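Local coordinates for protein Alpha/beta fold hydrolase (Pseudomonas aeruginosa, PDB 6I8W) that degrades membrane phospholipids as a membrane-bound phospholipase A and virulence factor, and may also cleave monoacylglycerols, at residues 143-148 with 237-242; 163-168 with 266-271. One frame throughout, in Å; residues are numbered along the deposited sequence.

Interaction 1: 143-148 with 237-242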
loop_
_atom_site.group_PDB
_atom_site.type_symbol
_atom_site.label_atom_id
_atom_site.label_comp_id
_atom_site.label_asym_id
_atom_site.label_seq_id
_atom_site.Cartn_x
_atom_site.Cartn_y
_atom_site.Cartn_z
ATOM N N ALA A 143 2.752 -4.682 8.943
ATOM C CA ALA A 143 2.543 -3.801 10.098
ATOM C C ALA A 143 2.226 -4.598 11.359
ATOM O O ALA A 143 2.684 -4.267 12.449
ATOM C CB ALA A 143 1.419 -2.817 9.829
ATOM N N ALA A 144 1.409 -5.633 11.217
ATOM C CA ALA A 144 1.061 -6.446 12.379
ATOM C C ALA A 144 2.310 -7.104 12.970
ATOM O O ALA A 144 2.463 -7.155 14.189
ATOM C CB ALA A 144 0.023 -7.496 12.013
ATOM N N LEU A 145 3.217 -7.578 12.117
ATOM C CA LEU A 145 4.434 -8.229 12.620
ATOM C C LEU A 145 5.366 -7.230 13.307
ATOM O O LEU A 145 5.987 -7.546 14.316
ATOM C CB LEU A 145 5.181 -8.956 11.499
ATOM C CG LEU A 145 4.483 -10.209 10.980
ATOM C CD1 LEU A 145 5.251 -10.777 9.789
ATOM C CD2 LEU A 145 4.318 -11.252 12.092
ATOM N N TYR A 146 5.467 -6.031 12.748
ATOM C CA TYR A 146 6.224 -4.954 13.377
ATOM C C TYR A 146 5.686 -4.717 14.796
ATOM O O TYR A 146 6.453 -4.688 15.765
ATOM C CB TYR A 146 6.123 -3.687 12.506
ATOM C CG TYR A 146 6.983 -2.483 12.874
ATOM C CD1 TYR A 146 7.627 -2.377 14.098
ATOM C CD2 TYR A 146 7.114 -1.424 11.983
ATOM C CE1 TYR A 146 8.392 -1.254 14.416
ATOM C CE2 TYR A 146 7.875 -0.311 12.288
ATOM C CZ TYR A 146 8.505 -0.225 13.505
ATOM O OH TYR A 146 9.257 0.895 13.792
ATOM N N ALA A 147 4.368 -4.561 14.912
ATOM C CA ALA A 147 3.729 -4.312 16.207
ATOM C C ALA A 147 3.939 -5.460 17.194
ATOM O O ALA A 147 4.048 -5.232 18.400
ATOM C CB ALA A 147 2.224 -4.042 16.024
ATOM N N ALA A 148 3.983 -6.693 16.690
ATOM C CA ALA A 148 4.153 -7.856 17.562
ATOM C C ALA A 148 5.601 -7.981 18.003
ATOM O O ALA A 148 5.889 -8.443 19.103
ATOM C CB ALA A 148 3.698 -9.129 16.860
ATOM N N ILE A 237 3.742 -16.147 6.637
ATOM C CA ILE A 237 3.781 -16.165 8.097
ATOM C C ILE A 237 2.384 -15.937 8.665
ATOM O O ILE A 237 1.829 -14.845 8.534
ATOM C CB ILE A 237 4.741 -15.092 8.657
ATOM C CG1 ILE A 237 6.161 -15.302 8.115
ATOM C CG2 ILE A 237 4.723 -15.100 10.175
ATOM C CD1 ILE A 237 7.141 -14.207 8.518
ATOM N N PRO A 238 1.804 -16.972 9.287
ATOM C CA PRO A 238 0.473 -16.821 9.885
ATOM C C PRO A 238 0.468 -15.783 10.998
ATOM O O PRO A 238 1.376 -15.765 11.828
ATOM C CB PRO A 238 0.170 -18.218 10.434
ATOM C CG PRO A 238 1.509 -18.886 10.562
ATOM C CD PRO A 238 2.354 -18.329 9.468
ATOM N N LEU A 239 -0.538 -14.917 11.014
ATOM C CA LEU A 239 -0.660 -13.922 12.070
ATOM C C LEU A 239 -1.330 -14.446 13.341
ATOM O O LEU A 239 -1.143 -13.876 14.418
ATOM C CB LEU A 239 -1.449 -12.717 11.573
ATOM C CG LEU A 239 -0.702 -11.742 10.673
ATOM C CD1 LEU A 239 -1.626 -10.592 10.320
ATOM C CD2 LEU A 239 0.559 -11.242 11.371
ATOM N N GLU A 240 -2.127 -15.507 13.214
ATOM C CA GLU A 240 -2.905 -16.009 14.349
ATOM C C GLU A 240 -2.052 -16.229 15.616
ATOM O O GLU A 240 -2.477 -15.851 16.701
ATOM C CB GLU A 240 -3.653 -17.294 13.974
ATOM C CG GLU A 240 -4.836 -17.078 13.031
ATOM C CD GLU A 240 -4.451 -17.137 11.553
ATOM O OE1 GLU A 240 -3.239 -17.086 11.232
ATOM O OE2 GLU A 240 -5.367 -17.250 10.710
ATOM N N PRO A 241 -0.847 -16.828 15.490
ATOM C CA PRO A 241 -0.041 -16.941 16.717
ATOM C C PRO A 241 0.626 -15.629 17.171
ATOM O O PRO A 241 1.173 -15.591 18.268
ATOM C CB PRO A 241 1.038 -17.969 16.339
ATOM C CG PRO A 241 0.564 -18.612 15.065
ATOM C CD PRO A 241 -0.206 -17.539 14.368
ATOM N N GLU A 242 0.624 -14.593 16.336
ATOM C CA GLU A 242 1.363 -13.367 16.647
ATOM C C GLU A 242 0.495 -12.258 17.241
ATOM O O GLU A 242 0.958 -11.481 18.078
ATOM C CB GLU A 242 2.078 -12.836 15.388
ATOM C CG GLU A 242 2.908 -13.888 14.615
ATOM C CD GLU A 242 3.922 -14.618 15.488
ATOM O OE1 GLU A 242 4.490 -13.983 16.402
ATOM O OE2 GLU A 242 4.172 -15.827 15.241
#

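Interaction 2: 163-168 with 266-271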
loop_
_atom_site.group_PDB
_atom_site.type_symbol
_atom_site.label_atom_id
_atom_site.label_comp_id
_atom_site.label_asym_id
_atom_site.label_seq_id
_atom_site.Cartn_x
_atom_site.Cartn_y
_atom_site.Cartn_z
ATOM N N ALA A 163 -3.598 -8.820 4.986
ATOM C CA ALA A 163 -3.356 -10.246 4.791
ATOM C C ALA A 163 -2.838 -10.849 6.090
ATOM O O ALA A 163 -2.491 -10.115 7.014
ATOM C CB ALA A 163 -2.355 -10.477 3.639
ATOM N N GLY A 164 -2.778 -12.176 6.168
ATOM C CA GLY A 164 -2.154 -12.818 7.312
ATOM C C GLY A 164 -3.002 -13.757 8.158
ATOM O O GLY A 164 -2.473 -14.425 9.046
ATOM N N VAL A 165 -4.309 -13.821 7.908
ATOM C CA VAL A 165 -5.120 -14.839 8.565
ATOM C C VAL A 165 -5.893 -15.676 7.557
ATOM O O VAL A 165 -6.041 -15.295 6.399
ATOM C CB VAL A 165 -6.129 -14.228 9.577
ATOM C CG1 VAL A 165 -5.392 -13.473 10.668
ATOM C CG2 VAL A 165 -7.114 -13.314 8.865
ATOM N N MET A 166 -6.371 -16.822 8.022
ATOM C CA MET A 166 -7.179 -17.729 7.215
ATOM C C MET A 166 -8.605 -17.779 7.758
ATOM O O MET A 166 -8.882 -18.514 8.695
ATOM C CB MET A 166 -6.557 -19.130 7.200
ATOM C CG MET A 166 -5.367 -19.263 6.247
ATOM S SD MET A 166 -4.496 -20.851 6.366
ATOM C CE MET A 166 -3.462 -20.554 7.803
ATOM N N PRO A 167 -9.512 -16.984 7.168
ATOM C CA PRO A 167 -10.902 -16.841 7.610
ATOM C C PRO A 167 -11.825 -17.936 7.081
ATOM O O PRO A 167 -11.420 -18.748 6.237
ATOM C CB PRO A 167 -11.307 -15.485 7.037
ATOM C CG PRO A 167 -10.412 -15.270 5.854
ATOM C CD PRO A 167 -9.271 -16.264 5.909
ATOM N N ALA A 168 -13.060 -17.932 7.572
ATOM C CA ALA A 168 -14.036 -18.966 7.249
ATOM C C ALA A 168 -14.434 -18.962 5.772
ATOM O O ALA A 168 -14.614 -20.014 5.177
ATOM C CB ALA A 168 -15.271 -18.803 8.125
ATOM N N ILE A 266 -11.982 -10.556 10.160
ATOM C CA ILE A 266 -12.137 -9.804 11.408
ATOM C C ILE A 266 -12.531 -10.724 12.570
ATOM O O ILE A 266 -12.066 -10.550 13.696
ATOM C CB ILE A 266 -13.172 -8.670 11.247
ATOM C CG1 ILE A 266 -12.544 -7.506 10.474
ATOM C CG2 ILE A 266 -13.661 -8.142 12.613
ATOM C CD1 ILE A 266 -13.527 -6.439 10.096
ATOM N N GLU A 267 -13.363 -11.719 12.287
ATOM C CA GLU A 267 -13.791 -12.666 13.318
ATOM C C GLU A 267 -12.632 -13.544 13.795
ATOM O O GLU A 267 -12.622 -13.996 14.931
ATOM C CB GLU A 267 -14.952 -13.533 12.814
ATOM C CG GLU A 267 -16.077 -12.750 12.136
ATOM C CD GLU A 267 -16.740 -11.729 13.061
ATOM O OE1 GLU A 267 -16.704 -11.909 14.299
ATOM O OE2 GLU A 267 -17.306 -10.741 12.547
ATOM N N VAL A 268 -11.648 -13.773 12.934
ATOM C CA VAL A 268 -10.458 -14.508 13.351
ATOM C C VAL A 268 -9.620 -13.636 14.289
ATOM O O VAL A 268 -9.146 -14.101 15.316
ATOM C CB VAL A 268 -9.598 -14.943 12.146
ATOM C CG1 VAL A 268 -8.244 -15.475 12.607
ATOM C CG2 VAL A 268 -10.338 -15.981 11.308
ATOM N N MET A 269 -9.454 -12.364 13.938
ATOM C CA MET A 269 -8.502 -11.501 14.630
ATOM C C MET A 269 -9.012 -10.902 15.932
ATOM O O MET A 269 -8.245 -10.675 16.872
ATOM C CB MET A 269 -8.065 -10.371 13.694
ATOM C CG MET A 269 -7.248 -10.867 12.511
ATOM S SD MET A 269 -6.626 -9.478 11.541
ATOM C CE MET A 269 -8.129 -8.900 10.759
ATOM N N ARG A 270 -10.297 -10.578 15.956
ATOM C CA ARG A 270 -10.880 -9.884 17.098
ATOM C C ARG A 270 -10.620 -10.593 18.450
ATOM O O ARG A 270 -10.089 -9.956 19.362
ATOM C CB ARG A 270 -12.370 -9.678 16.844
ATOM C CG ARG A 270 -13.003 -8.614 17.660
ATOM C CD ARG A 270 -14.370 -8.312 17.091
ATOM N NE ARG A 270 -15.320 -8.019 18.148
ATOM C CZ ARG A 270 -16.623 -8.248 18.058
ATOM N NH1 ARG A 270 -17.137 -8.780 16.953
ATOM N NH2 ARG A 270 -17.408 -7.950 19.080
ATOM N N PRO A 271 -10.942 -11.907 18.575
ATOM C CA PRO A 271 -10.672 -12.620 19.837
ATOM C C PRO A 271 -9.193 -12.700 20.211
ATOM O O PRO A 271 -8.868 -12.978 21.365
ATOM C CB PRO A 271 -11.189 -14.045 19.574
ATOM C CG PRO A 271 -12.056 -13.949 18.393
ATOM C CD PRO A 271 -11.517 -12.818 17.569
#

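Interaction 1: 143-148 with 237-242
Glu-242 meets the helix with its aliphatic stem and its backbone carbonyl, not with its flat carboxylate: neither carboxylate oxygen comes within 4.5 Å of residues 143-148, and OE1 is held instead by a salt bridge to Lys-245. With CG anti to the carbonyl carbon (chi1 -50°), that atom rests 3.9 Å from Leu-145 CD2, and the bend at chi2 (-54°) then turns the carboxylate away from the methyl. The other flat group, the ring of Tyr-146, faces away from the loop and packs on helix 112-125. This is the alpha/beta hydrolase fold, and helix 138-149 begins within what is probably the nucleophile elbow. Here its outer face receives the loop that leads from helix 208-234 into strand 250-255.

Leu-145 is the centre of the contact, its two methyls parted over different neighbours. CD1 reaches Ile-237 CD1 at 4.1 Å, while CD2 touches both Leu-239 CD2, 3.8 Å away, and Glu-242 CG. Leu-239 CD2 also sits 3.8 Å from Ala-144 CB, so this one methyl fills the angle between two consecutive helix residues. The small side chains of Ala-144 and Ala-148, one turn apart, let the loop come close. Across the helix, Ala-143 and Ala-147 lean on Leu-157 of strand 154-160, so the helix is packed between sheet and loop. Polar anchors flank the oily patch: Ile-237 O accepts a hydrogen bond from His-141 NE2, and Glu-242 N bonds to Leu-239 O, tightening the loop into a turn. That turn brings Glu-242 O to 3.8 Å from Ala-148 CB.

Interaction 2: 163-168 with 266-271
Val-268 is the bump that fits the loop: its two methyls straddle different parts of 163-168. CG1 meets Val-165 head-on, 3.9 Å from its CB, the two valines reaching tip to tip. CG2 settles into the shallow hollow where the backbone turns from Met-166 to Pro-167, 3.8 Å from Pro-167 CA and 3.9 Å from Met-166 O. The fit is reciprocal, for Val-165 CG1 drops into the notch between the gamma carbons of two consecutive helix residues, Met-269 CG at 3.7 Å and Val-268 CG1 at 4.0 Å. Val-165 crosses the Met-269 chain at about a right angle; beyond CG the methionine bends at chi3 (-72°) and continues inward against Leu-252 and Trp-254 of strand 250-255. In this alpha/beta hydrolase the contact fastens the loop leaving strand 154-160 to helix 265-269, which follows the next strand of the sheet. Val-165 and Pro-167 also touch Ser-265, one helix position before the segment. With apolar groups doing nearly all the touching, the two segments are held by complementary shape and exclusion of water, without directional bonds between them.

From the N terminus the segments come in the order 143-148, 163-168, 237-242 and 266-271, so the contacts cross: interaction 1 closes a long loop that contains the first half of interaction 2, and interaction 2 closes its own loop beyond the second half of interaction 1. Both loops span helices 172-177, 191-199 and 208-234, inserted between neighbouring strands 154-160 and 250-255. The contacts join where the middle two segments meet: Leu-239 N probably donates to Gly-164 O (2.8 Å), and Met-166 N to Glu-240 OE2 (2.9 Å). Helix 138-149, both loops and helix 265-269 thus form one continuous packed row.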